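Local coordinates for protein beta-glycosidase (Bacteroides caccae, PDB 6T2R) that probably acts as an endo-acting O-glycanase of glycoside hydrolase family 16, cutting inside mucin O-glycan chains to begin mucin breakdown in the gut, at residues A[108-113]-A[228-233]; A[112-117]-A[124-129]; A[145-150]-A[154-159]; A[162-167]-A[209-214]; A[198-201]-A[206-209]. One frame throughout, in Å; residues are numbered along the deposited sequence.

Interaction 1. Residues A[108-113]-A[228-233]; sequences GRIEVR and QYLLID
Strands 108-113 and 228-233 run almost parallel, 13° apart, with I110 facing L230 and V112 facing I232 across an axis separation of 10.4 Å. That spacing belongs to two stacked sheets, here the layers of the jelly-roll beta-sandwich characteristic of glycoside hydrolase family 16. One layer contains strand 108-116, bonded to strands 187-195 and 251-263; the other contains strand 228-233, bonded to 92-98 and 125-130. Between them the contact is purely apolar, methyl against methyl. I110 offers its branch methyl CG2, 4.4 Å from L230 CD2. The same leucine methyl also lies 4.5 Å from V112 CG2, which puts it within range of two residues of the facing strand. V258 of strand 251-263 adds to the packing round L230. In the alternation usual for a strand, I110 and V112 point inward while E111 turns outward, and R109 and R113 form salt bridges with D193 and D256. V112 and I232 meet tip to tip. The valine's CG1 stands anti to its own backbone N (chi1 179°), while I232 extends CG1 anti to its carbonyl carbon, and the resulting approach of V112 CG1 to I232 CD1 is 4.1 Å.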
# COMPACT_ATOMS: atom_id res chain seq x y z
N GLY A 108 -11.85 5.62 -6.84
CA GLY A 108 -11.93 6.66 -5.82
C GLY A 108 -10.56 7.01 -5.25
O GLY A 108 -9.53 6.75 -5.93
N ARG A 109 -10.57 7.60 -4.06
CA ARG A 109 -9.39 8.12 -3.33
C ARG A 109 -9.15 7.16 -2.18
O ARG A 109 -10.07 6.94 -1.40
CB ARG A 109 -9.65 9.55 -2.86
CG ARG A 109 -8.80 10.02 -1.69
CD ARG A 109 -8.83 11.53 -1.49
NE ARG A 109 -8.31 12.28 -2.62
CZ ARG A 109 -8.28 13.60 -2.70
NH1 ARG A 109 -8.74 14.33 -1.70
NH2 ARG A 109 -7.79 14.20 -3.77
N ILE A 110 -7.99 6.54 -2.12
CA ILE A 110 -7.58 5.69 -0.97
C ILE A 110 -6.53 6.46 -0.21
O ILE A 110 -5.53 6.88 -0.86
CB ILE A 110 -7.09 4.33 -1.46
CG1 ILE A 110 -8.15 3.66 -2.33
CG2 ILE A 110 -6.76 3.46 -0.27
CD1 ILE A 110 -7.76 2.31 -2.87
N GLU A 111 -6.73 6.66 1.09
CA GLU A 111 -5.74 7.39 1.92
C GLU A 111 -5.48 6.57 3.17
O GLU A 111 -6.44 5.94 3.72
CB GLU A 111 -6.17 8.78 2.37
CG GLU A 111 -6.40 9.76 1.26
CD GLU A 111 -6.95 11.10 1.75
OE1 GLU A 111 -7.59 11.11 2.79
OE2 GLU A 111 -6.73 12.13 1.09
N VAL A 112 -4.21 6.56 3.57
CA VAL A 112 -3.77 5.86 4.80
C VAL A 112 -2.90 6.83 5.58
O VAL A 112 -1.92 7.39 4.98
CB VAL A 112 -3.03 4.55 4.46
CG1 VAL A 112 -2.56 3.82 5.72
CG2 VAL A 112 -3.90 3.64 3.62
N ARG A 113 -3.19 6.97 6.87
CA ARG A 113 -2.39 7.86 7.75
C ARG A 113 -1.52 6.97 8.64
O ARG A 113 -2.06 6.09 9.37
CB ARG A 113 -3.32 8.83 8.50
CG ARG A 113 -2.56 9.71 9.48
CD ARG A 113 -3.45 10.72 10.17
NE ARG A 113 -2.67 11.82 10.73
CZ ARG A 113 -2.43 12.00 12.03
NH1 ARG A 113 -2.85 11.13 12.93
NH2 ARG A 113 -1.70 13.03 12.42
N GLN A 228 -9.74 -3.12 -6.67
CA GLN A 228 -8.44 -3.27 -6.00
C GLN A 228 -8.66 -3.91 -4.63
O GLN A 228 -9.74 -3.70 -4.04
CB GLN A 228 -7.80 -1.87 -5.88
CG GLN A 228 -7.69 -1.14 -7.22
CD GLN A 228 -6.53 -1.64 -8.04
OE1 GLN A 228 -5.46 -1.90 -7.50
NE2 GLN A 228 -6.74 -1.81 -9.35
N TYR A 229 -7.66 -4.64 -4.13
CA TYR A 229 -7.51 -4.88 -2.67
C TYR A 229 -6.27 -4.13 -2.18
O TYR A 229 -5.32 -3.86 -2.97
CB TYR A 229 -7.53 -6.37 -2.35
CG TYR A 229 -6.28 -7.18 -2.62
CD1 TYR A 229 -5.36 -7.42 -1.61
CD2 TYR A 229 -6.06 -7.80 -3.85
CE1 TYR A 229 -4.24 -8.21 -1.82
CE2 TYR A 229 -4.94 -8.59 -4.07
CZ TYR A 229 -4.05 -8.81 -3.04
OH TYR A 229 -2.97 -9.61 -3.22
N LEU A 230 -6.28 -3.81 -0.88
CA LEU A 230 -5.29 -2.93 -0.21
C LEU A 230 -4.40 -3.80 0.67
O LEU A 230 -4.93 -4.70 1.32
CB LEU A 230 -6.06 -1.94 0.66
CG LEU A 230 -5.18 -1.02 1.48
CD1 LEU A 230 -4.19 -0.23 0.62
CD2 LEU A 230 -6.06 -0.07 2.28
N LEU A 231 -3.11 -3.58 0.57
CA LEU A 231 -2.05 -4.22 1.37
C LEU A 231 -1.36 -3.10 2.15
O LEU A 231 -1.01 -2.04 1.53
CB LEU A 231 -1.03 -4.93 0.46
CG LEU A 231 -1.58 -6.00 -0.50
CD1 LEU A 231 -2.06 -5.37 -1.82
CD2 LEU A 231 -0.52 -7.04 -0.81
N ILE A 232 -1.11 -3.36 3.42
CA ILE A 232 -0.32 -2.51 4.35
C ILE A 232 0.61 -3.46 5.10
O ILE A 232 0.08 -4.39 5.75
CB ILE A 232 -1.21 -1.72 5.34
CG1 ILE A 232 -2.25 -0.89 4.60
CG2 ILE A 232 -0.30 -0.88 6.22
CD1 ILE A 232 -3.29 -0.23 5.47
N ASP A 233 1.93 -3.31 4.96
CA ASP A 233 2.79 -4.38 5.51
C ASP A 233 4.20 -3.87 5.67
O ASP A 233 4.69 -3.14 4.80
CB ASP A 233 2.74 -5.64 4.63
CG ASP A 233 3.37 -5.45 3.25
OD1 ASP A 233 2.73 -4.79 2.40
OD2 ASP A 233 4.51 -5.89 3.08

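Interaction 2. Residues A[112-117]-A[124-129]; sequences VRARLH and PAIWTL
The ring that takes part here is the puckered pyrrolidine of P124: L116 brings its CD2 methyl to ring atom CG, 4.2 Å away, and M234 packs against the proline as well. The flat indole of W127 stands beyond this interface; W57 meets it edge-to-face, and its NE1 bonds to D233. This division reflects the family 16 beta-sandwich: strand 108-116 lies in one layer, 125-130 in the other, and the touching parts of the chain run nearly antiparallel, 171° apart, after a short connection. Residues of 124-129 therefore alternate, with P124 and I126 turned into the sandwich and A125 away from it.

I126 is the central side chain of the contact. It meets V112 tip to tip, both branches of each residue taking part. The ethyl arm leaves anti to the carbonyl carbon (chi1 -58°) and carries CD1 to within 3.7 Å of V112 CG1, while the branch methyl of I126, CG2, lies 3.8 Å from V112 CG2. Each methyl of the valine thus has its own counterpart, and the pair is closely fitted. L116 also packs on Y190 of strand 187-195 and on R149. Beside the V112-I126 pair, A114 adds a looser touch, its CB standing 4.5 Å from I126 CD1.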
# COMPACT_ATOMS: atom_id res chain seq x y z
N VAL A 112 -4.21 6.56 3.57
CA VAL A 112 -3.77 5.86 4.80
C VAL A 112 -2.90 6.83 5.58
O VAL A 112 -1.92 7.39 4.98
CB VAL A 112 -3.03 4.55 4.46
CG1 VAL A 112 -2.56 3.82 5.72
CG2 VAL A 112 -3.90 3.64 3.62
N ARG A 113 -3.19 6.97 6.87
CA ARG A 113 -2.39 7.86 7.75
C ARG A 113 -1.52 6.97 8.64
O ARG A 113 -2.06 6.09 9.37
CB ARG A 113 -3.32 8.83 8.50
CG ARG A 113 -2.56 9.71 9.48
CD ARG A 113 -3.45 10.72 10.17
NE ARG A 113 -2.67 11.82 10.73
CZ ARG A 113 -2.43 12.00 12.03
NH1 ARG A 113 -2.85 11.13 12.93
NH2 ARG A 113 -1.70 13.03 12.42
N ALA A 114 -0.21 7.18 8.59
CA ALA A 114 0.78 6.26 9.17
C ALA A 114 1.98 7.05 9.64
O ALA A 114 2.35 8.06 8.96
CB ALA A 114 1.21 5.23 8.15
N ARG A 115 2.59 6.55 10.71
CA ARG A 115 3.87 7.06 11.24
C ARG A 115 4.91 5.95 11.06
O ARG A 115 4.61 4.83 11.45
CB ARG A 115 3.68 7.52 12.68
CG ARG A 115 4.97 8.00 13.34
CD ARG A 115 4.77 8.94 14.53
NE ARG A 115 4.06 8.21 15.56
CZ ARG A 115 3.32 8.75 16.53
NH1 ARG A 115 3.15 10.05 16.63
NH2 ARG A 115 2.69 7.96 17.37
N LEU A 116 6.07 6.27 10.50
CA LEU A 116 7.15 5.30 10.18
C LEU A 116 8.33 5.54 11.12
O LEU A 116 8.39 6.65 11.65
CB LEU A 116 7.58 5.49 8.72
CG LEU A 116 6.45 5.40 7.69
CD1 LEU A 116 6.96 5.50 6.27
CD2 LEU A 116 5.65 4.11 7.86
N HIS A 117 9.22 4.54 11.20
CA HIS A 117 10.45 4.52 12.04
C HIS A 117 11.64 4.01 11.20
O HIS A 117 11.54 2.90 10.68
CB HIS A 117 10.21 3.70 13.31
CG HIS A 117 9.07 4.22 14.12
ND1 HIS A 117 9.24 5.17 15.12
CD2 HIS A 117 7.74 3.97 14.05
CE1 HIS A 117 8.06 5.50 15.61
NE2 HIS A 117 7.11 4.77 14.98
N PRO A 124 8.66 -0.58 4.65
CA PRO A 124 7.20 -0.68 4.80
C PRO A 124 6.48 -0.09 3.57
O PRO A 124 6.97 0.87 3.04
CB PRO A 124 6.90 0.18 6.02
CG PRO A 124 8.06 1.17 6.02
CD PRO A 124 9.25 0.32 5.67
N ALA A 125 5.39 -0.71 3.15
CA ALA A 125 4.66 -0.35 1.93
C ALA A 125 3.16 -0.25 2.20
O ALA A 125 2.64 -0.95 3.10
CB ALA A 125 4.94 -1.34 0.82
N ILE A 126 2.49 0.59 1.42
CA ILE A 126 1.00 0.69 1.32
C ILE A 126 0.69 0.60 -0.17
O ILE A 126 1.22 1.42 -0.93
CB ILE A 126 0.50 2.00 1.94
CG1 ILE A 126 0.92 2.12 3.41
CG2 ILE A 126 -1.00 2.15 1.75
CD1 ILE A 126 0.76 3.49 4.05
N TRP A 127 -0.14 -0.34 -0.59
CA TRP A 127 -0.23 -0.60 -2.03
C TRP A 127 -1.46 -1.42 -2.35
O TRP A 127 -2.07 -1.98 -1.40
CB TRP A 127 1.07 -1.25 -2.49
CG TRP A 127 1.47 -2.54 -1.85
CD1 TRP A 127 1.76 -2.80 -0.54
CD2 TRP A 127 1.82 -3.75 -2.57
NE1 TRP A 127 2.21 -4.10 -0.39
CE2 TRP A 127 2.24 -4.69 -1.62
CE3 TRP A 127 1.78 -4.11 -3.93
CZ2 TRP A 127 2.64 -5.97 -1.98
CZ3 TRP A 127 2.17 -5.38 -4.29
CH2 TRP A 127 2.59 -6.29 -3.32
N THR A 128 -1.81 -1.44 -3.63
CA THR A 128 -2.98 -2.17 -4.13
C THR A 128 -2.63 -3.03 -5.35
O THR A 128 -1.73 -2.69 -6.11
CB THR A 128 -4.15 -1.23 -4.45
OG1 THR A 128 -3.87 -0.59 -5.71
CG2 THR A 128 -4.40 -0.26 -3.32
N LEU A 129 -3.37 -4.13 -5.43
CA LEU A 129 -3.34 -5.18 -6.47
C LEU A 129 -4.78 -5.43 -6.90
O LEU A 129 -5.70 -5.05 -6.20
CB LEU A 129 -2.71 -6.44 -5.86
CG LEU A 129 -1.19 -6.35 -5.68
CD1 LEU A 129 -0.68 -7.63 -5.08
CD2 LEU A 129 -0.49 -6.04 -6.99

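Interaction 3. Residues A[145-150]-A[154-159]; sequences DIMERL and SIVYQT
D145 with T159 and E148 with Y157 form two antiparallel hydrogen-bonded pairs. D145 N gives to T159 O at 2.8 Å, and T159 N returns the bond to D145 O at 3.2 Å. Farther along, Y157 N reaches E148 O at 3.0 Å and E148 N reaches Y157 O at 3.1 Å. The register slips by one residue between the pairs.

Side-chain and water bonds follow. Q158 NE2 donates to I146 O at 2.9 Å, within the carbonyl plane and close to the plane of its own amide. The same NE2 also serves H202 O, and N208 bonds to Q158 OE1, so both ends of the amide are held. Where the strands diverge, a water accepts from L150 N and donates to I155 O, lying in plane at the edge of the Y157 ring.

Apolar contacts cross at about right angles. M147, bent at chi2 and chi3, sets CG 4.0 Å from V156 CG1, and L150 CD2 comes 3.8 Å from Y157 CE1. R149 lays its CG against V156 CG1, while its NH1 bonds to D153 O.

I146 and M147 both face I126, making a classic beta bulge. With E143, D145 and E148 in sequence, this is consistent with the E-x-D-x-x-E signature of bulged family 16 enzymes, whose acidic residues probably line the active site as in relatives.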
# COMPACT_ATOMS: atom_id res chain seq x y z
N ASP A 145 1.62 1.42 -5.94
CA ASP A 145 2.38 1.62 -4.69
C ASP A 145 2.01 2.99 -4.15
O ASP A 145 2.48 3.99 -4.69
CB ASP A 145 3.87 1.42 -4.99
CG ASP A 145 4.16 0.02 -5.50
OD1 ASP A 145 3.34 -0.89 -5.23
OD2 ASP A 145 5.19 -0.16 -6.17
N ILE A 146 1.16 3.05 -3.14
CA ILE A 146 0.75 4.35 -2.50
C ILE A 146 1.89 4.85 -1.60
O ILE A 146 2.07 6.07 -1.48
CB ILE A 146 -0.57 4.16 -1.74
CG1 ILE A 146 -1.63 3.56 -2.66
CG2 ILE A 146 -0.99 5.47 -1.11
CD1 ILE A 146 -2.93 3.12 -2.00
N MET A 147 2.69 3.95 -1.01
CA MET A 147 3.85 4.34 -0.16
C MET A 147 4.88 3.21 -0.11
O MET A 147 4.51 2.06 0.14
CB MET A 147 3.36 4.67 1.25
CG MET A 147 4.35 5.35 2.15
SD MET A 147 5.62 4.25 2.80
CE MET A 147 4.62 3.19 3.85
N GLU A 148 6.15 3.55 -0.33
CA GLU A 148 7.34 2.75 0.01
C GLU A 148 8.35 3.68 0.68
O GLU A 148 8.56 4.74 0.14
CB GLU A 148 7.85 2.14 -1.27
CG GLU A 148 6.76 1.34 -1.95
CD GLU A 148 7.29 0.32 -2.90
OE1 GLU A 148 7.34 0.67 -4.13
OE2 GLU A 148 7.65 -0.76 -2.43
N ARG A 149 8.82 3.34 1.88
CA ARG A 149 9.86 4.13 2.59
C ARG A 149 11.05 3.21 2.92
O ARG A 149 10.93 2.28 3.75
CB ARG A 149 9.26 4.85 3.80
CG ARG A 149 10.02 6.12 4.19
CD ARG A 149 11.44 5.88 4.70
NE ARG A 149 11.31 5.28 6.00
CZ ARG A 149 11.30 5.96 7.15
NH1 ARG A 149 11.53 7.25 7.18
NH2 ARG A 149 11.06 5.32 8.28
N LEU A 150 12.18 3.52 2.30
CA LEU A 150 13.45 2.76 2.39
C LEU A 150 14.28 3.26 3.57
O LEU A 150 14.57 4.48 3.65
CB LEU A 150 14.23 2.98 1.09
CG LEU A 150 14.04 1.94 -0.02
CD1 LEU A 150 12.60 1.47 -0.12
CD2 LEU A 150 14.50 2.49 -1.36
N SER A 154 14.00 10.40 4.39
CA SER A 154 13.00 11.45 4.64
C SER A 154 12.16 11.68 3.37
O SER A 154 11.53 12.76 3.23
CB SER A 154 13.70 12.71 5.05
OG SER A 154 14.44 13.19 3.93
N ILE A 155 12.16 10.71 2.46
CA ILE A 155 11.28 10.73 1.25
C ILE A 155 10.58 9.38 1.15
O ILE A 155 11.10 8.41 1.72
CB ILE A 155 12.10 10.98 -0.01
CG1 ILE A 155 13.17 9.89 -0.15
CG2 ILE A 155 12.63 12.42 -0.02
CD1 ILE A 155 13.73 9.70 -1.55
N VAL A 156 9.48 9.32 0.40
CA VAL A 156 8.81 8.04 0.05
C VAL A 156 8.72 7.99 -1.47
O VAL A 156 8.72 9.06 -2.12
CB VAL A 156 7.42 7.89 0.68
CG1 VAL A 156 7.47 7.89 2.19
CG2 VAL A 156 6.45 8.93 0.14
N TYR A 157 8.63 6.78 -1.99
CA TYR A 157 8.34 6.48 -3.41
C TYR A 157 6.84 6.25 -3.53
O TYR A 157 6.25 5.49 -2.72
CB TYR A 157 9.15 5.26 -3.86
CG TYR A 157 10.65 5.45 -3.83
CD1 TYR A 157 11.35 5.50 -2.63
CD2 TYR A 157 11.37 5.55 -5.00
CE1 TYR A 157 12.72 5.66 -2.59
CE2 TYR A 157 12.75 5.70 -4.98
CZ TYR A 157 13.42 5.76 -3.78
OH TYR A 157 14.77 5.92 -3.75
N GLN A 158 6.25 6.84 -4.56
CA GLN A 158 4.95 6.41 -5.09
C GLN A 158 5.18 5.93 -6.53
O GLN A 158 5.97 6.60 -7.27
CB GLN A 158 3.96 7.55 -4.91
CG GLN A 158 3.76 7.94 -3.43
CD GLN A 158 2.70 9.01 -3.26
OE1 GLN A 158 2.90 10.16 -3.68
NE2 GLN A 158 1.57 8.63 -2.67
N THR A 159 4.58 4.80 -6.93
CA THR A 159 4.95 4.07 -8.18
C THR A 159 3.78 3.25 -8.71
O THR A 159 2.91 2.90 -7.92
CB THR A 159 6.10 3.10 -7.95
OG1 THR A 159 7.02 3.67 -7.03
CG2 THR A 159 6.85 2.80 -9.23
O HOH W 1 12.30 6.10 0.80

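Interaction 4. Residues A[162-167]-A[209-214]; sequences SHYTYT and FVYPRI
Y211 pushes its hydroxyl against the start of the short, weakly bonded helix at about 163-167, which opens with a capping box. Y211 OH lies 3.9 Å from Y164 CD1 and 3.8 Å from T165 CG2, both side chains slanting across the tyrosine. A second touch is made by I214, whose CD1 methyl sits 3.5 Å from Y164 OH at roughly a right angle to that side chain. The polar link between the segments is a water: it donates to Y211 OH at 2.7 Å and is also hydrogen-bonded to S162 OG.

The next shell fixes these groups. S162 is the N-cap residue, its OG accepting from T165 N at 3.0 Å and, weakly, from Y164 N. T165 answers from the other side of the box: with chi1 at 68°, OG1 sits between the backbone N and carbonyl carbon and can turn back to S162, leaving CG2 to face Y211. Y164 is steadied at its far end by a bond from OH to N173 O. Y211, on strand 206-212 of the sandwich, also packs on V160 and has a weak bond from Q221. The box is completed where S162 N gives its hydrogen to T165 OG1 at 2.8 Å.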
# COMPACT_ATOMS: atom_id res chain seq x y z
N SER A 162 3.23 -2.28 -14.40
CA SER A 162 2.30 -2.89 -15.37
C SER A 162 3.06 -3.77 -16.35
O SER A 162 4.27 -3.75 -16.36
CB SER A 162 1.58 -1.80 -16.11
OG SER A 162 2.48 -1.04 -16.92
N HIS A 163 2.35 -4.38 -17.29
CA HIS A 163 2.95 -5.03 -18.49
C HIS A 163 3.83 -4.00 -19.21
O HIS A 163 4.92 -4.34 -19.66
CB HIS A 163 1.83 -5.54 -19.38
CG HIS A 163 2.25 -6.00 -20.72
ND1 HIS A 163 2.91 -7.19 -20.90
CD2 HIS A 163 2.11 -5.44 -21.95
CE1 HIS A 163 3.12 -7.35 -22.19
NE2 HIS A 163 2.65 -6.29 -22.86
N TYR A 164 3.37 -2.77 -19.28
CA TYR A 164 4.01 -1.70 -20.07
C TYR A 164 5.30 -1.28 -19.37
O TYR A 164 6.30 -1.20 -20.06
CB TYR A 164 2.99 -0.58 -20.26
CG TYR A 164 3.42 0.61 -21.08
CD1 TYR A 164 4.00 1.71 -20.47
CD2 TYR A 164 3.16 0.68 -22.44
CE1 TYR A 164 4.33 2.84 -21.18
CE2 TYR A 164 3.50 1.80 -23.18
CZ TYR A 164 4.10 2.88 -22.55
OH TYR A 164 4.40 4.02 -23.23
N THR A 165 5.27 -1.02 -18.06
CA THR A 165 6.43 -0.52 -17.32
C THR A 165 7.45 -1.63 -17.14
O THR A 165 8.63 -1.35 -17.23
CB THR A 165 6.07 0.05 -15.95
OG1 THR A 165 5.64 -1.03 -15.11
CG2 THR A 165 5.04 1.16 -16.05
N TYR A 166 6.99 -2.83 -16.79
CA TYR A 166 7.86 -3.94 -16.35
C TYR A 166 8.16 -4.88 -17.53
O TYR A 166 9.31 -5.01 -17.93
CB TYR A 166 7.24 -4.68 -15.17
CG TYR A 166 8.10 -5.77 -14.60
CD1 TYR A 166 9.08 -5.50 -13.65
CD2 TYR A 166 7.93 -7.08 -15.01
CE1 TYR A 166 9.86 -6.52 -13.13
CE2 TYR A 166 8.71 -8.11 -14.50
CZ TYR A 166 9.68 -7.82 -13.57
OH TYR A 166 10.40 -8.85 -13.06
N THR A 167 7.18 -5.57 -18.09
CA THR A 167 7.44 -6.55 -19.18
C THR A 167 8.00 -5.85 -20.44
O THR A 167 8.99 -6.36 -20.99
CB THR A 167 6.21 -7.41 -19.46
OG1 THR A 167 5.71 -7.90 -18.22
CG2 THR A 167 6.55 -8.57 -20.36
N PHE A 209 2.77 13.20 -8.21
CA PHE A 209 2.85 13.05 -9.67
C PHE A 209 1.57 12.41 -10.16
O PHE A 209 0.78 11.93 -9.29
CB PHE A 209 4.08 12.24 -10.09
CG PHE A 209 3.92 10.74 -10.07
CD1 PHE A 209 3.95 10.04 -8.88
CD2 PHE A 209 3.87 10.03 -11.25
CE1 PHE A 209 3.88 8.66 -8.88
CE2 PHE A 209 3.79 8.63 -11.25
CZ PHE A 209 3.79 7.95 -10.06
N VAL A 210 1.39 12.48 -11.48
CA VAL A 210 0.22 11.96 -12.23
C VAL A 210 0.75 10.80 -13.08
O VAL A 210 1.77 10.96 -13.71
CB VAL A 210 -0.45 13.06 -13.09
CG1 VAL A 210 -1.63 12.54 -13.91
CG2 VAL A 210 -0.90 14.25 -12.26
N TYR A 211 0.11 9.64 -13.06
CA TYR A 211 0.37 8.60 -14.07
C TYR A 211 -0.78 8.64 -15.07
O TYR A 211 -1.90 8.29 -14.71
CB TYR A 211 0.54 7.20 -13.49
CG TYR A 211 1.13 6.27 -14.52
CD1 TYR A 211 2.47 6.36 -14.84
CD2 TYR A 211 0.33 5.40 -15.24
CE1 TYR A 211 3.03 5.54 -15.81
CE2 TYR A 211 0.87 4.59 -16.23
CZ TYR A 211 2.23 4.65 -16.51
OH TYR A 211 2.80 3.86 -17.48
N PRO A 212 -0.51 9.10 -16.31
CA PRO A 212 -1.53 9.21 -17.34
C PRO A 212 -1.76 7.92 -18.14
O PRO A 212 -0.83 7.18 -18.36
CB PRO A 212 -0.96 10.31 -18.25
CG PRO A 212 0.54 10.07 -18.20
CD PRO A 212 0.81 9.59 -16.78
N ARG A 213 -3.03 7.72 -18.55
CA ARG A 213 -3.42 6.84 -19.67
C ARG A 213 -3.09 7.57 -20.97
O ARG A 213 -3.78 8.59 -21.29
CB ARG A 213 -4.90 6.48 -19.62
CG ARG A 213 -5.30 5.44 -20.67
CD ARG A 213 -6.79 5.24 -20.85
NE ARG A 213 -7.52 4.75 -19.67
CZ ARG A 213 -7.73 3.46 -19.29
NH1 ARG A 213 -7.24 2.43 -19.99
NH2 ARG A 213 -8.43 3.20 -18.18
N ILE A 214 -2.12 7.04 -21.73
CA ILE A 214 -1.66 7.67 -22.99
C ILE A 214 -2.18 6.87 -24.20
O ILE A 214 -2.46 5.68 -24.09
CB ILE A 214 -0.13 7.86 -22.99
CG1 ILE A 214 0.64 6.54 -22.95
CG2 ILE A 214 0.27 8.79 -21.86
CD1 ILE A 214 2.07 6.62 -23.47
O HOH W 2 1.60 1.43 -17.24

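Interaction 5. Residues A[198-201]-A[206-209]; sequences SLVF and KRNF
F201 sends CG anti to its carbonyl carbon (chi1 -69°), whereas F209 holds CG between its backbone N and carbonyl carbon (chi1 85°); these two choices lay the side chains next to each other, pointing the same way. The rings are nearly parallel, 6° apart, but slid so far that they barely overlap, with centroids 4.8 Å apart. The closest atoms, F201 CD2 and F209 CE1, are only 3.3 Å apart, a tight fit. Q158 packs against both rings.

Two backbone bonds hold the strands, and F201 makes both, to successive residues. Its N-H gives to F209 O at 3.0 Å, nearly straight and almost in line with the carbonyl; that same oxygen lies in plane at the edge of the F201 ring. N208 N in turn donates to F201 O at 2.8 Å, coming in tilted from the carbonyl plane. The N208 amide has its strongest partner outside, ND2 bonding to N178 O. Toward the solvent side, V200 CG1 touches the aliphatic part of R207 at CD, 4.0 Å away.

Together these make a beta hairpin, strands 198-203 and 206-212, which extends the sandwich layer of strand 187-195 and keeps its phenylalanines inward.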
# COMPACT_ATOMS: atom_id res chain seq x y z
N SER A 198 -6.22 8.53 -15.65
CA SER A 198 -5.04 8.92 -14.84
C SER A 198 -5.16 8.45 -13.40
O SER A 198 -6.29 8.37 -12.86
CB SER A 198 -4.83 10.40 -14.86
OG SER A 198 -5.98 11.04 -14.31
N LEU A 199 -4.00 8.24 -12.77
CA LEU A 199 -3.86 8.10 -11.31
C LEU A 199 -3.16 9.37 -10.81
O LEU A 199 -2.25 9.82 -11.51
CB LEU A 199 -3.05 6.86 -10.95
CG LEU A 199 -3.53 5.51 -11.50
CD1 LEU A 199 -2.70 4.38 -10.88
CD2 LEU A 199 -5.03 5.29 -11.27
N VAL A 200 -3.58 9.92 -9.67
CA VAL A 200 -2.91 11.09 -9.03
C VAL A 200 -2.51 10.71 -7.60
O VAL A 200 -3.41 10.34 -6.82
CB VAL A 200 -3.82 12.33 -9.00
CG1 VAL A 200 -3.06 13.52 -8.44
CG2 VAL A 200 -4.43 12.65 -10.37
N PHE A 201 -1.20 10.81 -7.30
CA PHE A 201 -0.57 10.45 -6.01
C PHE A 201 -0.39 11.70 -5.16
O PHE A 201 0.04 12.71 -5.69
CB PHE A 201 0.76 9.75 -6.25
CG PHE A 201 0.62 8.38 -6.86
CD1 PHE A 201 0.44 7.24 -6.06
CD2 PHE A 201 0.65 8.21 -8.22
CE1 PHE A 201 0.31 5.98 -6.63
CE2 PHE A 201 0.53 6.95 -8.79
CZ PHE A 201 0.37 5.84 -8.00
N LYS A 206 -0.54 17.26 -0.83
CA LYS A 206 0.37 17.73 -1.89
C LYS A 206 0.41 16.68 -3.02
O LYS A 206 0.60 15.49 -2.75
CB LYS A 206 1.74 17.99 -1.26
CG LYS A 206 2.82 18.53 -2.18
CD LYS A 206 2.91 20.05 -2.33
CE LYS A 206 2.60 20.55 -3.73
NZ LYS A 206 2.26 22.00 -3.76
N ARG A 207 0.25 17.12 -4.27
CA ARG A 207 0.36 16.25 -5.46
C ARG A 207 1.83 15.89 -5.63
O ARG A 207 2.65 16.81 -5.71
CB ARG A 207 -0.17 16.95 -6.72
CG ARG A 207 0.18 16.22 -8.01
CD ARG A 207 -0.64 16.56 -9.25
NE ARG A 207 -1.11 17.94 -9.32
CZ ARG A 207 -0.34 18.99 -9.60
NH1 ARG A 207 0.95 18.82 -9.85
NH2 ARG A 207 -0.88 20.20 -9.62
N ASN A 208 2.13 14.60 -5.72
CA ASN A 208 3.47 14.04 -6.02
C ASN A 208 3.59 14.00 -7.55
O ASN A 208 4.45 14.66 -8.09
CB ASN A 208 3.69 12.66 -5.39
CG ASN A 208 5.09 12.11 -5.64
OD1 ASN A 208 5.85 12.73 -6.35
ND2 ASN A 208 5.42 10.93 -5.12
N PHE A 209 2.77 13.20 -8.21
CA PHE A 209 2.85 13.05 -9.67
C PHE A 209 1.57 12.41 -10.16
O PHE A 209 0.78 11.93 -9.29
CB PHE A 209 4.08 12.24 -10.09
CG PHE A 209 3.92 10.74 -10.07
CD1 PHE A 209 3.95 10.04 -8.88
CD2 PHE A 209 3.87 10.03 -11.25
CE1 PHE A 209 3.88 8.66 -8.88
CE2 PHE A 209 3.79 8.63 -11.25
CZ PHE A 209 3.79 7.95 -10.06

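Overall arrangement
Interactions 1 and 2 are the buried core: both start from strand 108-116 and reach the neighbouring strands 228-233 and 125-130 of the facing layer through apolar side chains alone. Interaction 3 is also buried, but joins strands edge to edge by backbone bonds; its bulge abuts interaction 2, where M147 O receives I126 N. Farther out, interaction 5 combines hairpin bonds with an aromatic pair and ends in exposed side chains. It meets interaction 3 through Q158 and N208, and shares strand 206-212 and F209 with interaction 4. That last contact, about 17 Å from the chain's centre, is mixed, joining helix and strand by side chains and a water.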